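Local coordinates for glutamate receptor kainate-like protein (Pleurobrachia bachei, PDB 4ZDM) that binds glycine in its ligand-binding domain and probably forms a subunit of a glycine-activated ion channel of the ionotropic glutamate receptor family, at residues M18-E23 / V92-N97; N41-S46 / A249-Q254. All coordinates share one frame; numbering follows the deposited sequence.

Contact 1. Residues M18-E23 / V92-N97; sequences MPFISE and VVALSN. With GLY (glycine), chain B.
The CB methyl of A94 sits squarely over one face of the F20 ring, 3.7 Å from the ring centroid and 8° off the ring normal, a CH-pi contact. The opposite face of the ring carries P19 CD, offset toward the rim. A second apolar contact runs beside this one. I21 reaches out with its CD1 end and meets V93 CG1 at 3.9 Å. The same I21 CD1 also touches V92 O at 3.8 Å. F20 chi1 is -56°, with CG anti to the carbonyl carbon, which places the ring face against the A94 methyl.

The same residue, A94, also holds the ligand through its backbone. The ligand N donates to A94 O at 2.7 Å. S96 N donates to the ligand OXT at 2.9 Å, almost straight at 178°. A weak bond of 3.3 Å joins the ligand N to S96 OG. The ligand is also hydrogen-bonded to E191, R101 and N148. E191 OE2 bonds S96 OG as well, which helps position S96. Further out, Y248 of helix 243-254 packs on F20. With an alanine in place of F20, the A94 methyl would probably lose the ring face it rests on and the turn carrying A94 O would be less firmly set.

A94 is the centre of an inverse gamma turn. The arrangement belongs to the glycine pocket of an ionotropic glutamate receptor ligand-binding domain, with its periplasmic-binding-protein-like fold.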
# COMPACT_ATOMS: atom_id res chain seq x y z
N MET A 18 -12.10 9.35 19.62
CA MET A 18 -11.76 8.85 20.93
C MET A 18 -12.90 8.07 21.52
O MET A 18 -14.06 8.33 21.22
CB MET A 18 -11.34 10.03 21.80
CG MET A 18 -9.96 10.60 21.42
SD MET A 18 -8.60 9.45 21.64
CE MET A 18 -8.32 9.62 23.41
N PRO A 19 -12.57 7.06 22.38
CA PRO A 19 -11.25 6.77 22.93
C PRO A 19 -10.38 5.83 22.10
O PRO A 19 -9.30 5.44 22.52
CB PRO A 19 -11.59 6.10 24.27
CG PRO A 19 -12.83 5.35 23.96
CD PRO A 19 -13.61 6.20 22.99
N PHE A 20 -10.86 5.51 20.90
CA PHE A 20 -10.23 4.47 20.10
C PHE A 20 -8.98 4.98 19.35
O PHE A 20 -7.93 4.31 19.38
CB PHE A 20 -11.25 3.91 19.12
CG PHE A 20 -12.49 3.38 19.79
CD1 PHE A 20 -12.45 2.24 20.59
CD2 PHE A 20 -13.70 4.07 19.67
CE1 PHE A 20 -13.62 1.80 21.25
CE2 PHE A 20 -14.83 3.60 20.33
CZ PHE A 20 -14.79 2.49 21.09
N ILE A 21 -9.10 6.14 18.70
CA ILE A 21 -8.01 6.76 17.91
C ILE A 21 -8.10 8.25 18.06
O ILE A 21 -9.18 8.82 17.88
CB ILE A 21 -8.06 6.37 16.41
CG1 ILE A 21 -8.08 4.85 16.24
CG2 ILE A 21 -6.89 7.02 15.63
CD1 ILE A 21 -8.24 4.39 14.83
N SER A 22 -6.99 8.89 18.43
CA SER A 22 -6.99 10.36 18.52
C SER A 22 -6.93 11.07 17.19
O SER A 22 -6.66 10.47 16.17
CB SER A 22 -5.80 10.78 19.38
OG SER A 22 -4.59 10.57 18.68
N GLU A 23 -7.20 12.38 17.20
CA GLU A 23 -6.73 13.22 16.10
C GLU A 23 -5.20 13.15 16.03
O GLU A 23 -4.54 12.89 17.04
CB GLU A 23 -7.18 14.68 16.30
CG GLU A 23 -8.64 14.87 16.31
CD GLU A 23 -9.33 14.72 14.97
OE1 GLU A 23 -8.68 14.72 13.92
OE2 GLU A 23 -10.59 14.66 14.96
N VAL A 92 -8.71 -0.47 11.40
CA VAL A 92 -8.40 -0.59 12.83
C VAL A 92 -9.10 0.43 13.71
O VAL A 92 -8.71 0.57 14.88
CB VAL A 92 -6.87 -0.60 13.05
CG1 VAL A 92 -6.22 -1.78 12.29
CG2 VAL A 92 -6.22 0.72 12.68
N VAL A 93 -10.17 1.04 13.24
CA VAL A 93 -11.15 1.66 14.12
C VAL A 93 -11.89 0.55 14.86
O VAL A 93 -11.67 -0.64 14.58
CB VAL A 93 -12.14 2.53 13.37
CG1 VAL A 93 -11.41 3.67 12.60
CG2 VAL A 93 -13.06 1.75 12.43
N ALA A 94 -12.78 0.93 15.78
CA ALA A 94 -13.73 -0.01 16.33
C ALA A 94 -14.84 -0.12 15.33
O ALA A 94 -15.81 0.66 15.28
CB ALA A 94 -14.22 0.47 17.71
N LEU A 95 -14.64 -1.08 14.42
CA LEU A 95 -15.55 -1.22 13.28
C LEU A 95 -16.67 -2.17 13.63
O LEU A 95 -16.45 -3.33 13.99
CB LEU A 95 -14.80 -1.74 12.05
CG LEU A 95 -15.54 -1.59 10.73
CD1 LEU A 95 -15.69 -0.14 10.30
CD2 LEU A 95 -14.88 -2.41 9.63
N SER A 96 -17.90 -1.66 13.57
CA SER A 96 -19.04 -2.45 13.96
C SER A 96 -19.36 -3.52 12.94
O SER A 96 -19.50 -3.27 11.73
CB SER A 96 -20.24 -1.53 14.14
OG SER A 96 -19.83 -0.50 15.01
N ASN A 97 -19.54 -4.75 13.45
CA ASN A 97 -19.86 -5.91 12.65
C ASN A 97 -21.35 -5.95 12.47
O ASN A 97 -22.10 -6.15 13.42
CB ASN A 97 -19.31 -7.15 13.36
CG ASN A 97 -19.53 -8.41 12.62
OD1 ASN A 97 -20.41 -8.51 11.76
ND2 ASN A 97 -18.69 -9.42 12.94
N GLY B . -17.98 2.29 15.00
CA GLY B . -18.73 2.97 13.91
C GLY B . -18.88 2.15 12.67
O GLY B . -19.60 2.54 11.73
OXT GLY B . -18.28 1.04 12.55

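Contact 2. Residues N41-S46 / A249-Q254; sequences NVEIVS and AKYENQ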
# COMPACT_ATOMS: atom_id res chain seq x y z
N ASN A 41 -7.02 1.79 20.36
CA ASN A 41 -6.76 0.94 19.20
C ASN A 41 -5.35 1.18 18.64
O ASN A 41 -4.76 0.27 18.04
CB ASN A 41 -7.78 1.18 18.09
CG ASN A 41 -9.17 0.74 18.45
OD1 ASN A 41 -9.55 0.66 19.62
ND2 ASN A 41 -9.99 0.51 17.42
N VAL A 42 -4.81 2.41 18.81
CA VAL A 42 -3.45 2.71 18.43
C VAL A 42 -2.52 1.85 19.26
O VAL A 42 -1.57 1.29 18.74
CB VAL A 42 -3.19 4.23 18.61
CG1 VAL A 42 -1.75 4.56 18.36
CG2 VAL A 42 -4.12 4.99 17.66
N GLU A 43 -2.80 1.74 20.57
CA GLU A 43 -1.99 0.88 21.40
C GLU A 43 -2.16 -0.61 21.08
O GLU A 43 -1.18 -1.38 21.03
CB GLU A 43 -2.27 1.14 22.89
CG GLU A 43 -1.85 2.56 23.28
CD GLU A 43 -1.70 2.76 24.79
OE1 GLU A 43 -2.17 3.83 25.22
OE2 GLU A 43 -1.07 1.89 25.44
N ILE A 44 -3.38 -1.04 20.76
CA ILE A 44 -3.59 -2.42 20.33
C ILE A 44 -2.75 -2.73 19.10
O ILE A 44 -2.09 -3.76 19.00
CB ILE A 44 -5.08 -2.71 20.06
CG1 ILE A 44 -5.85 -2.73 21.37
CG2 ILE A 44 -5.28 -4.03 19.29
CD1 ILE A 44 -7.36 -2.86 21.19
N VAL A 45 -2.78 -1.84 18.12
CA VAL A 45 -2.03 -2.05 16.90
C VAL A 45 -0.52 -2.08 17.15
O VAL A 45 0.19 -2.88 16.52
CB VAL A 45 -2.41 -0.99 15.83
CG1 VAL A 45 -1.42 -0.95 14.68
CG2 VAL A 45 -3.84 -1.25 15.31
N SER A 46 -0.02 -1.19 18.00
CA SER A 46 1.40 -1.23 18.32
C SER A 46 1.81 -2.57 18.91
O SER A 46 2.82 -3.16 18.47
CB SER A 46 1.71 -0.08 19.25
OG SER A 46 3.08 -0.16 19.62
N ALA A 249 -10.27 1.48 30.09
CA ALA A 249 -10.37 2.17 31.38
C ALA A 249 -9.31 3.23 31.55
O ALA A 249 -9.57 4.33 32.12
CB ALA A 249 -10.30 1.14 32.52
N LYS A 250 -8.09 2.98 31.07
CA LYS A 250 -7.05 3.99 31.17
C LYS A 250 -7.45 5.27 30.44
O LYS A 250 -7.26 6.40 30.96
CB LYS A 250 -5.73 3.45 30.62
CG LYS A 250 -4.62 4.46 30.65
CD LYS A 250 -3.31 3.90 30.14
CE LYS A 250 -3.35 3.79 28.65
NZ LYS A 250 -2.01 3.38 28.19
N TYR A 251 -7.96 5.15 29.22
CA TYR A 251 -8.35 6.33 28.48
C TYR A 251 -9.58 7.00 29.06
O TYR A 251 -9.65 8.24 29.08
CB TYR A 251 -8.56 5.98 26.99
CG TYR A 251 -7.24 5.91 26.24
CD1 TYR A 251 -6.68 7.04 25.70
CD2 TYR A 251 -6.54 4.73 26.13
CE1 TYR A 251 -5.47 6.99 25.07
CE2 TYR A 251 -5.30 4.67 25.52
CZ TYR A 251 -4.77 5.80 24.98
OH TYR A 251 -3.57 5.79 24.35
N GLU A 252 -10.52 6.21 29.57
CA GLU A 252 -11.71 6.75 30.24
C GLU A 252 -11.30 7.59 31.45
O GLU A 252 -11.83 8.66 31.69
CB GLU A 252 -12.58 5.58 30.68
CG GLU A 252 -14.05 5.74 30.61
CD GLU A 252 -14.72 4.42 30.98
OE1 GLU A 252 -13.99 3.46 31.34
OE2 GLU A 252 -15.96 4.33 30.93
N ASN A 253 -10.32 7.10 32.18
CA ASN A 253 -9.84 7.83 33.36
C ASN A 253 -8.96 9.05 33.03
O ASN A 253 -8.87 9.98 33.83
CB ASN A 253 -9.09 6.87 34.27
CG ASN A 253 -10.01 5.85 34.92
OD1 ASN A 253 -11.15 6.18 35.27
ND2 ASN A 253 -9.55 4.61 35.07
N GLN A 254 -8.30 9.05 31.88
CA GLN A 254 -7.50 10.20 31.44
C GLN A 254 -8.40 11.38 31.08
O GLN A 254 -7.94 12.52 31.03
CB GLN A 254 -6.63 9.87 30.22
CG GLN A 254 -5.43 9.00 30.52
CD GLN A 254 -4.53 8.78 29.32
OE1 GLN A 254 -4.82 9.24 28.21
NE2 GLN A 254 -3.42 8.06 29.54
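E43 and K250 extend toward each other from opposite directions, and Y251 comes in obliquely to the same carboxylate. The Y251 ring plane and the E43 carboxylate plane are 70° apart. The meeting point is E43 OE1, which lies at the ring edge near the ring plane. Y251 OH donates to E43 OE1 at 2.6 Å, on the anti lone pair. K250 NZ donates to E43 OE1 at 3.0 Å, on the syn lone pair. One oxygen thus takes two donors by two different lone pairs. K250 NZ also makes a weak bond to E43 OE2 at 3.3 Å, so the ammonium leans on both oxygens of the salt bridge.

E43 runs extended beyond CG to reach from helix 40-52 to helix 243-254. K250 starts with CG anti to its backbone N (chi1 178°) and then bends at chi3 (75°), which brings NZ round to the carboxylate. Y251 OH has a second partner in G39 N, near the start of helix 40-52. L247 packs on E43 and I44 beside the polar group.

The contact ties helix 40-52 to helix 243-254. Two donors on one carboxylate fix its rotation, and the lysine charge would be expected to favour the ionised form of E43.

Overall arrangement
Contact 1 is buried near the centre of the chain, and contact 2 is partly buried farther out. Their centres are about 10 Å apart. The first joins the loop 18-23 to residues 92-94, where the chain turns a corner at V93, by apolar packing. The second joins two helices by charge and hydrogen bonding. N41 connects them: its ND2 probably bonds V92 O at 2.8 Å, and its backbone N probably bonds F20 O at 2.9 Å. Both helices of contact 2 also touch contact 1, helix 243-254 through Y248 on F20. In contact 1 the backbone of A94 and S96 bonds the ligand, whereas in contact 2 the side-chain polar groups bond helix to helix.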